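Local coordinates for cytochrome C-type biogenesis protein ccmF (Thermus thermophilus, PDB 6ZMQ), which acts as a membrane-bound heme lyase in cytochrome c maturation, binding heme b and probably helping to attach heme to apocytochromes, at residues Met18-Leu23 / Glu76-Val81; Leu86-Arg91 / Trp107-Gly112; Trp244-Leu249 / Ile622-Val627; Val594-Gly599 / Leu605-Asp610. One frame throughout, in Å; residues are numbered along the deposited sequence.

Interaction 1: Met18-Leu23 / Glu76-Val81; sequences MTPALL and EWALLV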
loop_
_atom_site.group_PDB
_atom_site.type_symbol
_atom_site.label_atom_id
_atom_site.label_comp_id
_atom_site.label_asym_id
_atom_site.label_seq_id
_atom_site.Cartn_x
_atom_site.Cartn_y
_atom_site.Cartn_z
ATOM N N MET A 18 17.173 35.493 5.688
ATOM C CA MET A 18 16.143 34.456 5.638
ATOM C C MET A 18 16.503 33.452 4.551
ATOM O O MET A 18 16.284 33.646 3.351
ATOM C CB MET A 18 14.754 35.056 5.437
ATOM C CG MET A 18 13.652 34.013 5.241
ATOM S SD MET A 18 12.785 33.458 6.714
ATOM C CE MET A 18 11.189 33.096 5.991
ATOM N N THR A 19 17.130 32.384 5.004
ATOM C CA THR A 19 17.405 31.212 4.196
ATOM C C THR A 19 16.147 30.370 4.067
ATOM O O THR A 19 15.150 30.591 4.764
ATOM C CB THR A 19 18.533 30.403 4.844
ATOM O OG1 THR A 19 18.422 30.477 6.271
ATOM C CG2 THR A 19 19.900 30.893 4.382
ATOM N N PRO A 20 16.155 29.385 3.162
ATOM C CA PRO A 20 15.248 28.237 3.335
ATOM C C PRO A 20 15.503 27.458 4.620
ATOM O O PRO A 20 14.584 26.814 5.148
ATOM C CB PRO A 20 15.549 27.394 2.093
ATOM C CG PRO A 20 15.911 28.406 1.070
ATOM C CD PRO A 20 16.755 29.395 1.811
ATOM N N ALA A 21 16.751 27.488 5.109
ATOM C CA ALA A 21 17.156 26.771 6.316
ATOM C C ALA A 21 16.440 27.280 7.561
ATOM O O ALA A 21 15.865 26.488 8.314
ATOM C CB ALA A 21 18.667 26.900 6.496
ATOM N N LEU A 22 16.436 28.592 7.791
ATOM C CA LEU A 22 15.767 29.077 8.991
ATOM C C LEU A 22 14.262 29.209 8.816
ATOM O O LEU A 22 13.547 29.135 9.821
ATOM C CB LEU A 22 16.371 30.398 9.471
ATOM C CG LEU A 22 17.741 30.175 10.123
ATOM C CD1 LEU A 22 18.892 30.236 9.124
ATOM C CD2 LEU A 22 17.948 31.135 11.287
ATOM N N LEU A 23 13.768 29.293 7.573
ATOM C CA LEU A 23 12.339 29.103 7.329
ATOM C C LEU A 23 11.891 27.696 7.687
ATOM O O LEU A 23 10.859 27.531 8.343
ATOM C CB LEU A 23 11.996 29.368 5.863
ATOM C CG LEU A 23 10.563 29.066 5.384
ATOM C CD1 LEU A 23 9.440 29.769 6.160
ATOM C CD2 LEU A 23 10.452 29.324 3.894
ATOM N N GLU A 76 11.224 22.511 -0.638
ATOM C CA GLU A 76 11.007 22.652 -2.083
ATOM C C GLU A 76 11.676 23.908 -2.637
ATOM O O GLU A 76 12.197 23.899 -3.759
ATOM C CB GLU A 76 9.514 22.686 -2.417
ATOM C CG GLU A 76 8.790 21.373 -2.219
ATOM C CD GLU A 76 8.162 20.856 -3.500
ATOM O OE1 GLU A 76 8.246 19.634 -3.744
ATOM O OE2 GLU A 76 7.603 21.665 -4.265
ATOM N N TRP A 77 11.575 25.014 -1.890
ATOM C CA TRP A 77 12.309 26.254 -2.126
ATOM C C TRP A 77 13.804 26.004 -2.280
ATOM O O TRP A 77 14.414 26.452 -3.252
ATOM C CB TRP A 77 12.005 27.196 -0.949
ATOM C CG TRP A 77 12.465 28.648 -0.965
ATOM C CD1 TRP A 77 13.621 29.169 -1.488
ATOM C CD2 TRP A 77 11.769 29.753 -0.375
ATOM N NE1 TRP A 77 13.679 30.524 -1.265
ATOM C CE2 TRP A 77 12.551 30.909 -0.589
ATOM C CE3 TRP A 77 10.552 29.877 0.302
ATOM C CZ2 TRP A 77 12.156 32.169 -0.148
ATOM C CZ3 TRP A 77 10.160 31.126 0.739
ATOM C CH2 TRP A 77 10.960 32.258 0.514
ATOM N N ALA A 78 14.402 25.287 -1.323
ATOM C CA ALA A 78 15.839 25.014 -1.348
ATOM C C ALA A 78 16.215 24.096 -2.504
ATOM O O ALA A 78 17.276 24.256 -3.122
ATOM C CB ALA A 78 16.275 24.398 -0.019
ATOM N N LEU A 79 15.355 23.125 -2.810
ATOM C CA LEU A 79 15.610 22.228 -3.931
ATOM C C LEU A 79 15.442 22.924 -5.277
ATOM O O LEU A 79 16.037 22.492 -6.272
ATOM C CB LEU A 79 14.696 21.015 -3.812
ATOM C CG LEU A 79 15.469 19.982 -3.013
ATOM C CD1 LEU A 79 14.583 18.992 -2.358
ATOM C CD2 LEU A 79 16.347 19.286 -3.991
ATOM N N LEU A 80 14.655 23.995 -5.333
ATOM C CA LEU A 80 14.493 24.732 -6.578
ATOM C C LEU A 80 15.571 25.790 -6.780
ATOM O O LEU A 80 16.035 25.976 -7.912
ATOM C CB LEU A 80 13.107 25.383 -6.620
ATOM C CG LEU A 80 12.030 24.731 -7.489
ATOM C CD1 LEU A 80 11.753 23.309 -7.049
ATOM C CD2 LEU A 80 10.764 25.561 -7.397
ATOM N N VAL A 81 16.014 26.466 -5.710
ATOM C CA VAL A 81 17.016 27.520 -5.844
ATOM C C VAL A 81 18.434 26.975 -5.885
ATOM O O VAL A 81 19.376 27.768 -6.046
ATOM C CB VAL A 81 16.957 28.562 -4.703
ATOM C CG1 VAL A 81 15.597 29.255 -4.661
ATOM C CG2 VAL A 81 17.344 27.942 -3.360
#
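Pro-20 and Leu-23 pack on the indole of Trp-77 in an apolar contact between two membrane helices, where helix 20-47 starts and in the late turns of helix 61-81. The pyrrolidine ring of Pro-20 presents its CG to the five-membered ring of Trp-77, 3.9 Å from the centroid and 30° off the ring normal, which is a CH-pi contact over the face; CD1 of the indole is its nearest atom. The six-membered half is met by Leu-23, whose CD2 methyl lies 3.6 Å from CE3 and about as far from CZ3. Trp-77 carries its CG anti to the backbone N (chi1 -172°), a setting that sends the indole across toward the first turn of the other helix. The backbones come nearest at Pro-20 and Ala-78, where Pro-20 CB rests 3.7 Å from the methyl CB of Ala-78. Pro-20 is the first residue of its helix, where the lack of an N-H costs no helical bond, and Thr-19 is the N-cap: its OG1 accepts from Leu-22 N at 3.1 Å with an angle of 160°. The two helices form a pair in which the chain leaves along 20-47 and returns along 61-81, so that the start of one lies beside the end of the other. Trp-77 is on the surface, whereas Ala-78 is buried and also touches Leu-86; the next residue, Leu-79, packs against His-93 and Thr-105.

Interaction 2: Leu86-Arg91 / Trp107-Gly112; sequences LAYVAR and WAALEG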
loop_
_atom_site.group_PDB
_atom_site.type_symbol
_atom_site.label_atom_id
_atom_site.label_comp_id
_atom_site.label_asym_id
_atom_site.label_seq_id
_atom_site.Cartn_x
_atom_site.Cartn_y
_atom_site.Cartn_z
ATOM N N LEU A 86 22.696 22.864 2.711
ATOM C CA LEU A 86 22.048 21.875 3.557
ATOM C C LEU A 86 22.507 20.478 3.156
ATOM O O LEU A 86 22.835 20.223 1.994
ATOM C CB LEU A 86 20.531 21.978 3.444
ATOM C CG LEU A 86 19.892 23.358 3.541
ATOM C CD1 LEU A 86 18.617 23.365 2.733
ATOM C CD2 LEU A 86 19.582 23.654 4.972
ATOM N N ALA A 87 22.544 19.577 4.141
ATOM C CA ALA A 87 23.085 18.237 3.917
ATOM C C ALA A 87 22.163 17.399 3.038
ATOM O O ALA A 87 22.631 16.623 2.193
ATOM C CB ALA A 87 23.333 17.540 5.255
ATOM N N TYR A 88 20.845 17.543 3.234
ATOM C CA TYR A 88 19.858 16.738 2.515
ATOM C C TYR A 88 19.846 17.056 1.022
ATOM O O TYR A 88 19.754 16.149 0.187
ATOM C CB TYR A 88 18.482 16.971 3.137
ATOM C CG TYR A 88 17.360 16.116 2.591
ATOM C CD1 TYR A 88 17.439 14.727 2.625
ATOM C CD2 TYR A 88 16.207 16.700 2.070
ATOM C CE1 TYR A 88 16.404 13.947 2.147
ATOM C CE2 TYR A 88 15.171 15.920 1.576
ATOM C CZ TYR A 88 15.279 14.545 1.619
ATOM O OH TYR A 88 14.258 13.762 1.141
ATOM N N VAL A 89 19.985 18.334 0.663
ATOM C CA VAL A 89 19.964 18.705 -0.750
ATOM C C VAL A 89 21.322 18.434 -1.406
ATOM O O VAL A 89 21.377 17.990 -2.556
ATOM C CB VAL A 89 19.485 20.166 -0.917
ATOM C CG1 VAL A 89 20.303 21.118 -0.091
ATOM C CG2 VAL A 89 19.442 20.607 -2.392
ATOM N N ALA A 90 22.431 18.643 -0.682
ATOM C CA ALA A 90 23.760 18.353 -1.227
ATOM C C ALA A 90 23.960 16.855 -1.433
ATOM O O ALA A 90 24.701 16.432 -2.329
ATOM C CB ALA A 90 24.848 18.920 -0.313
ATOM N N ARG A 91 23.318 16.036 -0.595
ATOM C CA ARG A 91 23.355 14.594 -0.814
ATOM C C ARG A 91 22.254 14.119 -1.763
ATOM O O ARG A 91 22.323 12.990 -2.263
ATOM C CB ARG A 91 23.294 13.862 0.527
ATOM C CG ARG A 91 24.688 13.487 1.019
ATOM C CD ARG A 91 24.682 12.483 2.183
ATOM N NE ARG A 91 23.927 12.864 3.383
ATOM C CZ ARG A 91 24.210 13.869 4.216
ATOM N NH1 ARG A 91 25.287 14.632 4.056
ATOM N NH2 ARG A 91 23.426 14.081 5.262
ATOM N N TRP A 107 10.794 14.147 -0.655
ATOM C CA TRP A 107 10.641 12.942 0.151
ATOM C C TRP A 107 11.563 11.819 -0.324
ATOM O O TRP A 107 11.225 10.643 -0.149
ATOM C CB TRP A 107 9.163 12.497 0.192
ATOM C CG TRP A 107 8.521 12.138 -1.113
ATOM C CD1 TRP A 107 8.520 10.916 -1.722
ATOM C CD2 TRP A 107 7.763 13.008 -1.968
ATOM N NE1 TRP A 107 7.815 10.971 -2.901
ATOM C CE2 TRP A 107 7.346 12.247 -3.077
ATOM C CE3 TRP A 107 7.406 14.359 -1.910
ATOM C CZ2 TRP A 107 6.589 12.793 -4.112
ATOM C CZ3 TRP A 107 6.653 14.901 -2.942
ATOM C CH2 TRP A 107 6.256 14.116 -4.023
ATOM N N ALA A 108 12.730 12.156 -0.892
ATOM C CA ALA A 108 13.616 11.150 -1.485
ATOM C C ALA A 108 14.281 10.275 -0.424
ATOM O O ALA A 108 14.100 9.051 -0.410
ATOM C CB ALA A 108 14.676 11.822 -2.361
ATOM N N ALA A 109 15.076 10.873 0.459
ATOM C CA ALA A 109 15.629 10.123 1.576
ATOM C C ALA A 109 14.785 10.375 2.828
ATOM O O ALA A 109 13.629 10.789 2.743
ATOM C CB ALA A 109 17.102 10.458 1.787
ATOM N N LEU A 110 15.375 10.108 4.001
ATOM C CA LEU A 110 14.603 9.863 5.222
ATOM C C LEU A 110 13.959 11.139 5.773
ATOM O O LEU A 110 12.752 11.161 6.054
ATOM C CB LEU A 110 15.508 9.179 6.259
ATOM C CG LEU A 110 15.057 8.637 7.629
ATOM C CD1 LEU A 110 16.023 7.540 8.045
ATOM C CD2 LEU A 110 14.977 9.673 8.749
ATOM N N GLU A 111 14.771 12.181 6.007
ATOM C CA GLU A 111 14.328 13.384 6.723
ATOM C C GLU A 111 13.253 14.172 5.962
ATOM O O GLU A 111 12.265 14.638 6.553
ATOM C CB GLU A 111 15.536 14.271 7.031
ATOM C CG GLU A 111 16.702 13.575 7.744
ATOM C CD GLU A 111 17.780 13.053 6.805
ATOM O OE1 GLU A 111 18.244 11.913 7.013
ATOM O OE2 GLU A 111 18.164 13.780 5.863
ATOM N N GLY A 112 13.433 14.337 4.649
ATOM C CA GLY A 112 12.388 14.944 3.839
ATOM C C GLY A 112 11.122 14.111 3.771
ATOM O O GLY A 112 10.013 14.658 3.721
#
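Tyr-88 pushes its phenol into the start of helix 110-129, where Glu-111 and Gly-112 receive it, and these three residues bury most of the surface. A first torsion near 180° (chi1 -175°) sets the ring standing out from the short helix 87-92. Gly-112 meets the phenol over one face: its backbone N is 3.6 Å from CZ of Tyr-88 and its CA is 3.5 Å from OH of Tyr-88, the hydroxyl sitting close against the bare backbone. Glu-111 slides past in the opposite direction; its chain bends at chi2 and brings OE2 to 3.5 Å from CD1 of Tyr-88, with carboxylate and ring planes 76° apart. At the ring edge sits the methyl of Ala-109, its CB 3.6 Å from CE1 of Tyr-88. Ala-109 is the N-cap residue, and its carbonyl O is hydrogen-bonded to Ser-113 OG. Leu-75 of helix 61-81 also touches the Tyr-88 side chain. The hydroxyl therefore lies at a helix start rich in backbone N-H groups and accepts a weak, bent bond from Ala-109 N (3.1 Å, 132°), while the carboxylate oxygen of Glu-111 lies near a ring C-H and Arg-91, not in contact with it, may partly offset its charge.

Interaction 3: Trp244-Leu249 / Ile622-Val627; sequences WSYEVL and IVTPLV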
loop_
_atom_site.group_PDB
_atom_site.type_symbol
_atom_site.label_atom_id
_atom_site.label_comp_id
_atom_site.label_asym_id
_atom_site.label_seq_id
_atom_site.Cartn_x
_atom_site.Cartn_y
_atom_site.Cartn_z
ATOM N N TRP A 244 5.465 -2.273 -10.449
ATOM C CA TRP A 244 6.760 -1.631 -10.602
ATOM C C TRP A 244 7.894 -2.638 -10.438
ATOM O O TRP A 244 8.870 -2.603 -11.200
ATOM C CB TRP A 244 6.832 -0.483 -9.596
ATOM C CG TRP A 244 8.130 0.211 -9.432
ATOM C CD1 TRP A 244 9.112 0.397 -10.364
ATOM C CD2 TRP A 244 8.583 0.853 -8.250
ATOM N NE1 TRP A 244 10.158 1.086 -9.824
ATOM C CE2 TRP A 244 9.855 1.385 -8.524
ATOM C CE3 TRP A 244 8.038 1.024 -6.975
ATOM C CZ2 TRP A 244 10.586 2.072 -7.572
ATOM C CZ3 TRP A 244 8.751 1.723 -6.045
ATOM C CH2 TRP A 244 10.025 2.214 -6.333
ATOM N N SER A 245 7.755 -3.562 -9.485
ATOM C CA SER A 245 8.754 -4.606 -9.285
ATOM C C SER A 245 8.791 -5.576 -10.461
ATOM O O SER A 245 9.852 -6.121 -10.794
ATOM C CB SER A 245 8.472 -5.342 -7.972
ATOM O OG SER A 245 9.150 -6.582 -7.913
ATOM N N TYR A 246 7.645 -5.812 -11.110
ATOM C CA TYR A 246 7.677 -6.671 -12.293
ATOM C C TYR A 246 8.259 -5.934 -13.501
ATOM O O TYR A 246 9.271 -6.365 -14.066
ATOM C CB TYR A 246 6.283 -7.197 -12.628
ATOM C CG TYR A 246 6.267 -8.348 -13.623
ATOM C CD1 TYR A 246 6.656 -9.629 -13.255
ATOM C CD2 TYR A 246 5.921 -8.134 -14.946
ATOM C CE1 TYR A 246 6.636 -10.681 -14.173
ATOM C CE2 TYR A 246 5.898 -9.167 -15.864
ATOM C CZ TYR A 246 6.251 -10.438 -15.477
ATOM O OH TYR A 246 6.233 -11.447 -16.412
ATOM N N GLU A 247 7.658 -4.805 -13.903
ATOM C CA GLU A 247 7.964 -4.231 -15.208
ATOM C C GLU A 247 9.104 -3.209 -15.184
ATOM O O GLU A 247 9.831 -3.099 -16.175
ATOM C CB GLU A 247 6.697 -3.584 -15.819
ATOM C CG GLU A 247 6.836 -3.139 -17.301
ATOM C CD GLU A 247 5.525 -2.897 -18.025
ATOM O OE1 GLU A 247 4.757 -3.854 -18.249
ATOM O OE2 GLU A 247 5.311 -1.744 -18.450
ATOM N N VAL A 248 9.328 -2.461 -14.107
ATOM C CA VAL A 248 10.342 -1.415 -14.167
ATOM C C VAL A 248 11.579 -1.714 -13.329
ATOM O O VAL A 248 12.702 -1.498 -13.819
ATOM C CB VAL A 248 9.764 -0.036 -13.784
ATOM C CG1 VAL A 248 10.698 1.061 -14.245
ATOM C CG2 VAL A 248 8.381 0.173 -14.379
ATOM N N LEU A 249 11.453 -2.253 -12.114
ATOM C CA LEU A 249 12.649 -2.708 -11.418
ATOM C C LEU A 249 13.162 -4.000 -12.025
ATOM O O LEU A 249 14.371 -4.251 -11.986
ATOM C CB LEU A 249 12.370 -2.883 -9.915
ATOM C CG LEU A 249 13.498 -3.078 -8.884
ATOM C CD1 LEU A 249 13.880 -4.545 -8.681
ATOM C CD2 LEU A 249 14.739 -2.246 -9.228
ATOM N N ILE A 622 11.849 -14.786 -19.580
ATOM C CA ILE A 622 10.899 -15.495 -18.726
ATOM C C ILE A 622 9.499 -15.404 -19.337
ATOM O O ILE A 622 9.120 -14.411 -19.987
ATOM C CB ILE A 622 10.973 -15.004 -17.253
ATOM C CG1 ILE A 622 10.381 -13.621 -17.009
ATOM C CG2 ILE A 622 12.418 -14.924 -16.797
ATOM C CD1 ILE A 622 8.964 -13.581 -16.435
ATOM N N VAL A 623 8.728 -16.474 -19.128
ATOM C CA VAL A 623 7.428 -16.678 -19.760
ATOM C C VAL A 623 6.427 -17.073 -18.677
ATOM O O VAL A 623 6.623 -18.073 -17.967
ATOM C CB VAL A 623 7.504 -17.743 -20.874
ATOM C CG1 VAL A 623 6.131 -18.222 -21.262
ATOM C CG2 VAL A 623 8.220 -17.214 -22.092
ATOM N N THR A 624 5.391 -16.245 -18.516
ATOM C CA THR A 624 4.340 -16.268 -17.508
ATOM C C THR A 624 2.980 -16.008 -18.145
ATOM O O THR A 624 2.873 -15.176 -19.052
ATOM C CB THR A 624 4.581 -15.175 -16.453
ATOM O OG1 THR A 624 4.696 -13.905 -17.110
ATOM C CG2 THR A 624 5.835 -15.413 -15.638
ATOM N N PRO A 625 1.917 -16.655 -17.662
ATOM C CA PRO A 625 0.572 -16.388 -18.183
ATOM C C PRO A 625 -0.234 -15.428 -17.322
ATOM O O PRO A 625 -0.074 -15.360 -16.100
ATOM C CB PRO A 625 -0.082 -17.782 -18.173
ATOM C CG PRO A 625 1.035 -18.754 -17.759
ATOM C CD PRO A 625 1.918 -17.909 -16.907
ATOM N N LEU A 626 -1.115 -14.685 -18.012
ATOM C CA LEU A 626 -2.206 -13.884 -17.428
ATOM C C LEU A 626 -1.725 -12.799 -16.458
ATOM O O LEU A 626 -2.465 -12.372 -15.573
ATOM C CB LEU A 626 -3.238 -14.790 -16.744
ATOM C CG LEU A 626 -4.078 -15.663 -17.679
ATOM C CD1 LEU A 626 -4.278 -17.066 -17.113
ATOM C CD2 LEU A 626 -5.414 -15.002 -17.988
ATOM N N VAL A 627 -0.502 -12.301 -16.638
ATOM C CA VAL A 627 -0.007 -11.242 -15.755
ATOM C C VAL A 627 -0.547 -9.882 -16.202
ATOM O O VAL A 627 -0.628 -8.941 -15.403
ATOM C CB VAL A 627 1.532 -11.290 -15.703
ATOM C CG1 VAL A 627 2.103 -10.502 -14.524
ATOM C CG2 VAL A 627 1.959 -12.716 -15.574
#
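Tyr-246 reaches Thr-624 with its hydroxyl, linking the end of helix 224-247 to strand 617-625, an inner strand of a four-stranded antiparallel sheet, just before the chain turns into the last membrane helix, 627-644. Thr-624 OG1 donates to Tyr-246 OH across 3.0 Å, the two side chains coming from opposite directions. Beside this bond the CD1 methyl of Ile-622 lies 3.5 Å from OH of Tyr-246. Val-627 covers one face of the phenol, its CG1 4.2 Å above the plane and nearer the ring's margin than its centre. All four residues are buried, and the phenol oxygen is paired there with Thr-624 OG1, with the Ile-622 methyl beside it. Strand alternation aims Ile-622 and Thr-624 at the tyrosine and Val-623 away from it; a chi1 of 55° places the threonine OG1 between its backbone N and carbonyl carbon, facing the phenol. Further out, Leu-606 of the neighbouring strand touches both Tyr-246 and Ile-622, and its backbone is hydrogen-bonded to that of Ile-622, while Val-627 leans on Ser-523 of helix 501-525. The turn that carries Tyr-246 is tied off at Trp-244, whose carbonyl O accepts two backbone bonds, from Val-248 N at 2.9 Å and from Leu-249 N at 2.8 Å.

Interaction 4: Val594-Gly599 / Leu605-Asp610; sequences VIYTPG and LLMDFD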
loop_
_atom_site.group_PDB
_atom_site.type_symbol
_atom_site.label_atom_id
_atom_site.label_comp_id
_atom_site.label_asym_id
_atom_site.label_seq_id
_atom_site.Cartn_x
_atom_site.Cartn_y
_atom_site.Cartn_z
ATOM N N VAL A 594 16.351 -2.621 -17.308
ATOM C CA VAL A 594 14.913 -2.416 -17.488
ATOM C C VAL A 594 14.470 -3.304 -18.653
ATOM O O VAL A 594 15.026 -3.258 -19.772
ATOM C CB VAL A 594 14.481 -0.950 -17.683
ATOM C CG1 VAL A 594 14.405 -0.219 -16.352
ATOM C CG2 VAL A 594 15.365 -0.211 -18.550
ATOM N N ILE A 595 13.507 -4.155 -18.357
ATOM C CA ILE A 595 13.004 -5.205 -19.227
ATOM C C ILE A 595 12.075 -4.619 -20.279
ATOM O O ILE A 595 11.470 -3.556 -20.085
ATOM C CB ILE A 595 12.314 -6.263 -18.338
ATOM C CG1 ILE A 595 11.141 -5.697 -17.548
ATOM C CG2 ILE A 595 13.177 -6.599 -17.196
ATOM C CD1 ILE A 595 9.771 -5.978 -18.048
ATOM N N TYR A 596 11.961 -5.298 -21.415
ATOM C CA TYR A 596 10.878 -4.976 -22.338
ATOM C C TYR A 596 9.889 -6.130 -22.345
ATOM O O TYR A 596 10.285 -7.300 -22.257
ATOM C CB TYR A 596 11.383 -4.638 -23.748
ATOM C CG TYR A 596 10.298 -4.653 -24.812
ATOM C CD1 TYR A 596 9.347 -3.633 -24.881
ATOM C CD2 TYR A 596 10.159 -5.738 -25.677
ATOM C CE1 TYR A 596 8.333 -3.661 -25.825
ATOM C CE2 TYR A 596 9.164 -5.764 -26.628
ATOM C CZ TYR A 596 8.242 -4.732 -26.692
ATOM O OH TYR A 596 7.234 -4.758 -27.629
ATOM N N THR A 597 8.603 -5.805 -22.394
ATOM C CA THR A 597 7.575 -6.837 -22.346
ATOM C C THR A 597 6.396 -6.625 -23.293
ATOM O O THR A 597 5.731 -5.569 -23.250
ATOM C CB THR A 597 7.096 -7.033 -20.913
ATOM O OG1 THR A 597 5.941 -7.868 -20.947
ATOM C CG2 THR A 597 6.800 -5.697 -20.209
ATOM N N PRO A 598 6.163 -7.551 -24.207
ATOM C CA PRO A 598 4.873 -7.630 -24.901
ATOM C C PRO A 598 3.756 -8.203 -24.049
ATOM O O PRO A 598 3.890 -9.290 -23.463
ATOM C CB PRO A 598 5.192 -8.548 -26.087
ATOM C CG PRO A 598 6.622 -8.234 -26.351
ATOM C CD PRO A 598 7.190 -8.272 -24.966
ATOM N N GLY A 599 2.685 -7.423 -23.922
ATOM C CA GLY A 599 1.415 -7.969 -23.500
ATOM C C GLY A 599 0.737 -8.695 -24.648
ATOM O O GLY A 599 0.923 -8.365 -25.819
ATOM N N LEU A 605 5.172 -11.460 -21.850
ATOM C CA LEU A 605 6.464 -12.103 -22.106
ATOM C C LEU A 605 7.593 -11.157 -21.708
ATOM O O LEU A 605 7.704 -10.077 -22.282
ATOM C CB LEU A 605 6.590 -12.473 -23.592
ATOM C CG LEU A 605 5.595 -13.449 -24.245
ATOM C CD1 LEU A 605 5.658 -13.358 -25.763
ATOM C CD2 LEU A 605 5.846 -14.885 -23.817
ATOM N N LEU A 606 8.455 -11.545 -20.764
ATOM C CA LEU A 606 9.408 -10.581 -20.216
ATOM C C LEU A 606 10.823 -10.855 -20.711
ATOM O O LEU A 606 11.355 -11.956 -20.503
ATOM C CB LEU A 606 9.359 -10.577 -18.687
ATOM C CG LEU A 606 10.213 -9.655 -17.797
ATOM C CD1 LEU A 606 9.460 -9.452 -16.511
ATOM C CD2 LEU A 606 11.642 -10.121 -17.439
ATOM N N MET A 607 11.460 -9.816 -21.265
ATOM C CA MET A 607 12.758 -9.922 -21.923
ATOM C C MET A 607 13.798 -9.113 -21.159
ATOM O O MET A 607 13.618 -7.900 -20.942
ATOM C CB MET A 607 12.650 -9.462 -23.374
ATOM C CG MET A 607 12.481 -10.614 -24.338
ATOM S SD MET A 607 11.370 -10.124 -25.649
ATOM C CE MET A 607 9.896 -9.987 -24.633
ATOM N N ASP A 608 14.898 -9.799 -20.814
ATOM C CA ASP A 608 15.928 -9.453 -19.849
ATOM C C ASP A 608 17.314 -9.568 -20.465
ATOM O O ASP A 608 17.546 -10.381 -21.364
ATOM C CB ASP A 608 15.853 -10.399 -18.640
ATOM C CG ASP A 608 15.894 -9.678 -17.336
ATOM O OD1 ASP A 608 15.788 -8.451 -17.379
ATOM O OD2 ASP A 608 16.012 -10.334 -16.279
ATOM N N PHE A 609 18.221 -8.750 -19.966
ATOM C CA PHE A 609 19.586 -8.679 -20.531
ATOM C C PHE A 609 20.587 -9.552 -19.771
ATOM O O PHE A 609 21.276 -10.319 -20.434
ATOM C CB PHE A 609 19.998 -7.221 -20.571
ATOM C CG PHE A 609 20.875 -6.944 -21.748
ATOM C CD1 PHE A 609 21.934 -7.781 -22.026
ATOM C CD2 PHE A 609 20.699 -5.809 -22.508
ATOM C CE1 PHE A 609 22.776 -7.519 -23.089
ATOM C CE2 PHE A 609 21.544 -5.546 -23.570
ATOM C CZ PHE A 609 22.574 -6.406 -23.863
ATOM N N ASP A 610 20.632 -9.407 -18.444
ATOM C CA ASP A 610 21.495 -10.139 -17.475
ATOM C C ASP A 610 22.899 -9.545 -17.477
ATOM O O ASP A 610 23.194 -8.805 -16.566
ATOM C CB ASP A 610 21.304 -11.647 -17.518
ATOM C CG ASP A 610 20.117 -12.052 -16.691
ATOM O OD1 ASP A 610 19.545 -11.189 -16.075
ATOM O OD2 ASP A 610 19.805 -13.221 -16.670
#
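Ile-595 rides on Leu-606 on one face of an antiparallel pairing, and Met-607 tucks its methyl between Tyr-596 and Pro-598 on the other. On the first face the isoleucine branches straddle the leucine, the two side chains crossing at about a right angle: CD1 of Ile-595 sits 3.7 Å from CG of Leu-606, while CG2 of Ile-595 comes 3.8 Å from CD2 of Leu-606 and also touches the carboxylate of Asp-608. Leu-606 carries this ridge on to Tyr-246 of helix 224-247. On the second face Met-607 bends at chi2 and chi3, folding its CE back over the neighbouring chain into the notch between the proline ring, where CD is its closest neighbour, and the phenol, where Tyr-596 CD2 is 4.4 Å away. The two walls also approach each other, Pro-598 N lying over one face of the Tyr-596 ring. Leu-621 of strand 617-625 packs on Met-607 as well. Between the faces the backbones are joined by a single antiparallel bridge: Tyr-596 and Met-607 form a hydrogen-bonded pair, N to O at 3.1 Å and O to N at 2.9 Å. It continues the β-hairpin of strands 599-600 and 603-608 at the border of the sheet. Two residues further on, Leu-605 N donates to Pro-598 O at 3.0 Å, but proline has no N-H to return the bond. The hydroxyl of Thr-597 makes a partial substitute: OG1 donates to Leu-605 O at 3.1 Å, but from 68° out of the carbonyl plane, off the lone pairs, so a side chain probably stands in for the missing N-H and keeps that carbonyl paired.

From the N terminus, interaction 1 closes first, bringing the end of helix 61-81 back to the start of helix 20-47 across 52 mostly helical residues. Interaction 2 follows in series and closes a short loop of 15 residues; the two touch, Ala-21 and Ala-78 meeting Leu-86 and Leu-79 meeting Val-89. About 32 Å away, centre to centre, from interaction 2, interaction 3 closes a very long loop of 372 residues, joining helix 224-247 to the last strand, 617-625. Interaction 4, a tight hairpin, is nested inside that loop. Strands 603-608 and 617-625 are sheet neighbours, so interactions 3 and 4 form one joint between the membrane helices and the β-domain, with Glu-247 against Ile-595 and Thr-597.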